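Local coordinates for protein diacylglycerol kinase (Bacillus anthracis, PDB 3S40) that probably phosphorylates diacylglycerol to phosphatidic acid, as a two-domain lipid kinase related to the YegS family, at residues 80-94 against 288-300. Residues are numbered along the deposited sequence; the frame is centred on the assembly and turned at random.
Sequences TNGLAPLEIRPTLAI and LLQGHFTMIYNPA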
loop_
_atom_site.group_PDB
_atom_site.type_symbol
_atom_site.label_atom_id
_atom_site.label_comp_id
_atom_site.label_asym_id
_atom_site.label_seq_id
_atom_site.Cartn_x
_atom_site.Cartn_y
_atom_site.Cartn_z
ATOM N N THR A 80 -8.935 0.361 0.247
ATOM C CA THR A 80 -8.355 0.781 -1.042
ATOM C C THR A 80 -9.236 0.333 -2.176
ATOM O O THR A 80 -9.624 1.111 -3.029
ATOM C CB THR A 80 -7.023 0.079 -1.317
ATOM O OG1 THR A 80 -6.124 0.310 -0.237
ATOM C CG2 THR A 80 -6.410 0.580 -2.636
ATOM N N ASN A 81 -9.525 -0.960 -2.171
ATOM C CA ASN A 81 -10.409 -1.550 -3.160
ATOM C C ASN A 81 -11.823 -1.036 -3.109
ATOM O O ASN A 81 -12.489 -0.954 -4.129
ATOM C CB ASN A 81 -10.397 -3.062 -3.026
ATOM C CG ASN A 81 -9.301 -3.675 -3.835
ATOM O OD1 ASN A 81 -9.550 -4.244 -4.898
ATOM N ND2 ASN A 81 -8.060 -3.514 -3.372
ATOM N N GLY A 82 -12.288 -0.699 -1.913
ATOM C CA GLY A 82 -13.602 -0.112 -1.768
ATOM C C GLY A 82 -13.670 1.257 -2.408
ATOM O O GLY A 82 -14.591 1.561 -3.150
ATOM N N LEU A 83 -12.680 2.089 -2.133
ATOM C CA LEU A 83 -12.738 3.486 -2.564
ATOM C C LEU A 83 -12.247 3.713 -3.981
ATOM O O LEU A 83 -12.803 4.538 -4.714
ATOM C CB LEU A 83 -11.915 4.353 -1.621
ATOM C CG LEU A 83 -12.606 5.018 -0.427
ATOM C CD1 LEU A 83 -14.063 4.628 -0.336
ATOM C CD2 LEU A 83 -11.864 4.727 0.869
ATOM N N ALA A 84 -11.197 2.993 -4.369
ATOM C CA ALA A 84 -10.488 3.345 -5.594
ATOM C C ALA A 84 -11.397 3.482 -6.830
ATOM O O ALA A 84 -11.238 4.419 -7.614
ATOM C CB ALA A 84 -9.336 2.378 -5.861
ATOM N N PRO A 85 -12.350 2.559 -7.017
ATOM C CA PRO A 85 -13.138 2.681 -8.258
ATOM C C PRO A 85 -14.261 3.720 -8.228
ATOM O O PRO A 85 -14.935 3.899 -9.240
ATOM C CB PRO A 85 -13.695 1.265 -8.467
ATOM C CG PRO A 85 -13.642 0.616 -7.135
ATOM C CD PRO A 85 -12.553 1.269 -6.338
ATOM N N LEU A 86 -14.430 4.420 -7.113
ATOM C CA LEU A 86 -15.532 5.355 -6.954
ATOM C C LEU A 86 -15.249 6.741 -7.513
ATOM O O LEU A 86 -14.101 7.205 -7.506
ATOM C CB LEU A 86 -15.884 5.493 -5.465
ATOM C CG LEU A 86 -16.163 4.190 -4.712
ATOM C CD1 LEU A 86 -16.675 4.472 -3.279
ATOM C CD2 LEU A 86 -17.144 3.308 -5.482
ATOM N N GLU A 87 -16.306 7.414 -7.973
ATOM C CA GLU A 87 -16.188 8.778 -8.492
ATOM C C GLU A 87 -15.888 9.735 -7.369
ATOM O O GLU A 87 -15.160 10.712 -7.536
ATOM C CB GLU A 87 -17.472 9.229 -9.199
ATOM C CG GLU A 87 -17.800 8.394 -10.445
ATOM C CD GLU A 87 -16.659 8.375 -11.469
ATOM O OE1 GLU A 87 -16.143 9.465 -11.807
ATOM O OE2 GLU A 87 -16.269 7.271 -11.923
ATOM N N ILE A 88 -16.480 9.471 -6.221
ATOM C CA ILE A 88 -16.258 10.336 -5.081
ATOM C C ILE A 88 -15.528 9.566 -3.977
ATOM O O ILE A 88 -15.998 8.524 -3.525
ATOM C CB ILE A 88 -17.573 10.915 -4.588
ATOM C CG1 ILE A 88 -18.214 11.735 -5.710
ATOM C CG2 ILE A 88 -17.344 11.760 -3.336
ATOM C CD1 ILE A 88 -19.563 12.296 -5.350
ATOM N N ARG A 89 -14.367 10.083 -3.578
ATOM C CA ARG A 89 -13.481 9.402 -2.643
ATOM C C ARG A 89 -12.998 10.349 -1.550
ATOM O O ARG A 89 -12.170 11.218 -1.791
ATOM C CB ARG A 89 -12.274 8.833 -3.377
ATOM C CG ARG A 89 -12.638 7.978 -4.578
ATOM C CD ARG A 89 -11.389 7.515 -5.322
ATOM N NE ARG A 89 -10.617 8.630 -5.860
ATOM C CZ ARG A 89 -10.927 9.308 -6.964
ATOM N NH1 ARG A 89 -12.018 9.019 -7.660
ATOM N NH2 ARG A 89 -10.150 10.306 -7.362
ATOM N N PRO A 90 -13.511 10.175 -0.330
ATOM C CA PRO A 90 -13.019 10.998 0.782
ATOM C C PRO A 90 -11.536 10.738 1.087
ATOM O O PRO A 90 -10.967 9.718 0.710
ATOM C CB PRO A 90 -13.868 10.532 1.978
ATOM C CG PRO A 90 -14.305 9.147 1.620
ATOM C CD PRO A 90 -14.439 9.116 0.103
ATOM N N THR A 91 -10.939 11.675 1.801
ATOM C CA THR A 91 -9.661 11.466 2.447
ATOM C C THR A 91 -9.665 10.212 3.308
ATOM O O THR A 91 -10.650 9.904 4.014
ATOM C CB THR A 91 -9.297 12.675 3.294
ATOM O OG1 THR A 91 -9.243 13.824 2.443
ATOM C CG2 THR A 91 -7.907 12.495 3.994
ATOM N N LEU A 92 -8.558 9.483 3.239
ATOM C CA LEU A 92 -8.406 8.237 3.990
ATOM C C LEU A 92 -7.278 8.367 5.026
ATOM O O LEU A 92 -6.289 9.079 4.801
ATOM C CB LEU A 92 -8.143 7.079 3.013
ATOM C CG LEU A 92 -8.096 5.630 3.498
ATOM C CD1 LEU A 92 -9.444 5.186 4.068
ATOM C CD2 LEU A 92 -7.669 4.709 2.354
ATOM N N ALA A 93 -7.438 7.697 6.164
ATOM C CA ALA A 93 -6.423 7.668 7.215
ATOM C C ALA A 93 -6.339 6.259 7.780
ATOM O O ALA A 93 -7.310 5.506 7.723
ATOM C CB ALA A 93 -6.730 8.674 8.305
ATOM N N ILE A 94 -5.171 5.897 8.297
ATOM C CA ILE A 94 -4.938 4.544 8.800
ATOM C C ILE A 94 -4.459 4.618 10.227
ATOM O O ILE A 94 -3.572 5.393 10.539
ATOM C CB ILE A 94 -3.823 3.825 7.979
ATOM C CG1 ILE A 94 -4.217 3.731 6.500
ATOM C CG2 ILE A 94 -3.520 2.439 8.562
ATOM C CD1 ILE A 94 -3.080 3.237 5.619
ATOM N N LEU A 288 -0.659 3.934 -13.699
ATOM C CA LEU A 288 -0.666 4.620 -12.422
ATOM C C LEU A 288 -1.690 5.748 -12.414
ATOM O O LEU A 288 -1.729 6.551 -13.339
ATOM C CB LEU A 288 0.708 5.199 -12.133
ATOM C CG LEU A 288 0.755 5.843 -10.755
ATOM C CD1 LEU A 288 1.006 4.781 -9.692
ATOM C CD2 LEU A 288 1.787 6.928 -10.696
ATOM N N LEU A 289 -2.508 5.816 -11.367
ATOM C CA LEU A 289 -3.427 6.947 -11.201
ATOM C C LEU A 289 -2.840 7.988 -10.246
ATOM O O LEU A 289 -2.828 7.823 -9.024
ATOM C CB LEU A 289 -4.786 6.463 -10.698
ATOM C CG LEU A 289 -5.388 5.329 -11.528
ATOM C CD1 LEU A 289 -6.614 4.761 -10.802
ATOM C CD2 LEU A 289 -5.728 5.818 -12.934
ATOM N N GLN A 290 -2.358 9.076 -10.812
ATOM C CA GLN A 290 -1.628 10.044 -10.030
ATOM C C GLN A 290 -2.549 10.785 -9.058
ATOM O O GLN A 290 -3.608 11.261 -9.430
ATOM C CB GLN A 290 -0.887 11.003 -10.972
ATOM C CG GLN A 290 0.291 11.708 -10.346
ATOM C CD GLN A 290 1.210 12.380 -11.373
ATOM O OE1 GLN A 290 1.285 11.970 -12.541
ATOM N NE2 GLN A 290 1.901 13.424 -10.936
ATOM N N GLY A 291 -2.143 10.842 -7.795
ATOM C CA GLY A 291 -2.888 11.576 -6.793
ATOM C C GLY A 291 -4.332 11.138 -6.652
ATOM O O GLY A 291 -5.196 11.952 -6.359
ATOM N N HIS A 292 -4.579 9.847 -6.834
ATOM C CA HIS A 292 -5.938 9.297 -6.852
ATOM C C HIS A 292 -6.598 9.343 -5.475
ATOM O O HIS A 292 -7.799 9.573 -5.377
ATOM C CB HIS A 292 -5.899 7.856 -7.373
ATOM C CG HIS A 292 -7.236 7.278 -7.709
ATOM N ND1 HIS A 292 -8.028 7.761 -8.730
ATOM C CD2 HIS A 292 -7.918 6.238 -7.166
ATOM C CE1 HIS A 292 -9.134 7.042 -8.808
ATOM N NE2 HIS A 292 -9.092 6.108 -7.872
ATOM N N PHE A 293 -5.818 9.108 -4.421
ATOM C CA PHE A 293 -6.306 9.277 -3.057
ATOM C C PHE A 293 -5.662 10.497 -2.448
ATOM O O PHE A 293 -4.573 10.902 -2.847
ATOM C CB PHE A 293 -5.934 8.077 -2.167
ATOM C CG PHE A 293 -6.747 6.831 -2.434
ATOM C CD1 PHE A 293 -7.993 6.909 -3.028
ATOM C CD2 PHE A 293 -6.263 5.581 -2.058
ATOM C CE1 PHE A 293 -8.749 5.751 -3.250
ATOM C CE2 PHE A 293 -7.008 4.427 -2.289
ATOM C CZ PHE A 293 -8.248 4.516 -2.893
ATOM N N THR A 294 -6.350 11.067 -1.470
ATOM C CA THR A 294 -5.741 11.941 -0.487
ATOM C C THR A 294 -5.691 11.172 0.839
ATOM O O THR A 294 -6.666 10.513 1.228
ATOM C CB THR A 294 -6.546 13.249 -0.304
ATOM O OG1 THR A 294 -7.859 12.940 0.186
ATOM C CG2 THR A 294 -6.671 13.988 -1.639
HETATM N N MSE A 295 -4.572 11.289 1.546
HETATM C CA MSE A 295 -4.386 10.556 2.778
HETATM C C MSE A 295 -3.774 11.413 3.876
HETATM O O MSE A 295 -2.966 12.310 3.624
HETATM C CB MSE A 295 -3.531 9.314 2.515
HETATM C CG MSE A 295 -4.071 8.479 1.379
HETATM SE SE MSE A 295 -3.543 6.601 1.364
HETATM C CE MSE A 295 -4.272 6.025 3.087
ATOM N N ILE A 296 -4.177 11.130 5.103
ATOM C CA ILE A 296 -3.550 11.718 6.272
ATOM C C ILE A 296 -2.137 11.170 6.375
ATOM O O ILE A 296 -1.918 9.977 6.188
ATOM C CB ILE A 296 -4.308 11.345 7.558
ATOM C CG1 ILE A 296 -5.672 12.038 7.596
ATOM C CG2 ILE A 296 -3.471 11.717 8.796
ATOM C CD1 ILE A 296 -5.608 13.552 7.789
ATOM N N TYR A 297 -1.174 12.019 6.696
ATOM C CA TYR A 297 0.182 11.523 6.853
ATOM C C TYR A 297 0.937 12.332 7.902
ATOM O O TYR A 297 0.380 13.268 8.497
ATOM C CB TYR A 297 0.917 11.566 5.498
ATOM C CG TYR A 297 1.361 12.965 5.104
ATOM C CD1 TYR A 297 2.706 13.295 5.079
ATOM C CD2 TYR A 297 0.429 13.955 4.777
ATOM C CE1 TYR A 297 3.126 14.563 4.722
ATOM C CE2 TYR A 297 0.827 15.229 4.421
ATOM C CZ TYR A 297 2.195 15.523 4.399
ATOM O OH TYR A 297 2.644 16.774 4.061
ATOM N N ASN A 298 2.214 11.984 8.098
ATOM C CA ASN A 298 3.043 12.598 9.135
ATOM C C ASN A 298 4.172 13.407 8.514
ATOM O O ASN A 298 5.171 12.835 8.091
ATOM C CB ASN A 298 3.648 11.522 10.030
ATOM C CG ASN A 298 4.325 12.103 11.252
ATOM O OD1 ASN A 298 4.383 13.328 11.418
ATOM N ND2 ASN A 298 4.837 11.228 12.125
ATOM N N PRO A 299 4.023 14.737 8.456
ATOM C CA PRO A 299 5.073 15.541 7.817
ATOM C C PRO A 299 6.354 15.601 8.670
ATOM O O PRO A 299 7.418 15.907 8.150
ATOM C CB PRO A 299 4.431 16.935 7.691
ATOM C CG PRO A 299 3.010 16.796 8.186
ATOM C CD PRO A 299 2.976 15.581 9.052
ATOM N N ALA A 300 6.253 15.284 9.957
ATOM C CA ALA A 300 7.430 15.256 10.830
ATOM C C ALA A 300 8.356 14.089 10.499
ATOM O O ALA A 300 9.524 14.077 10.888
ATOM C CB ALA A 300 7.004 15.185 12.281
HETATM O O HOH W 1 -8.946 9.899 -1.338
HETATM O O HOH W 2 -3.113 7.843 8.052
#
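Leu92 and Met295 form a single parallel beta bridge, a worked example of how a chain's last strand can return to its first domain: here 292-296, from the C-terminal beta-sandwich region, lies beside edge strand 91-94 of the parallel sheet in the kinase catalytic domain. The strand axes diverge by 45°, and the direct backbone bonds are two, Leu92 N to Thr294 O (2.9 Å) and Ile296 N to Leu92 O (3.0 Å). Beyond them water takes over, one molecule joining Thr294 N to Pro90 O, another Ile94 N to Ile296 O. On its other side the returning strand pairs with 125-133, where His292 and Phe293 make a classic bulge opposite Val128.

Arg89 lays its guanidinium flat on the imidazole of His292, planes 7° apart, while Leu289 CD1 covers the opposite face. The same arginine reaches His292 O side-on through NE and NH2, and NH1 holds Leu86 O at 2.8 Å; its three bonds thus fix the stacked group's rotation. Phe293 turns its ring edge to the backbone of Thr80 and Ala84, CZ lying 3.6 Å from Ala84 N. The selenomethionine Met295, its chain bent at the last torsion, brings CE against Leu92 CD2, and Thr91 OG1 and Thr294 OG1 share a hydrogen bond of 2.8 Å. His292, whose ring swings away from its own backbone N, donates NE2-H in the ring plane to a lone pair of Ala84 O, 2.7 Å away and nearly straight at 168°.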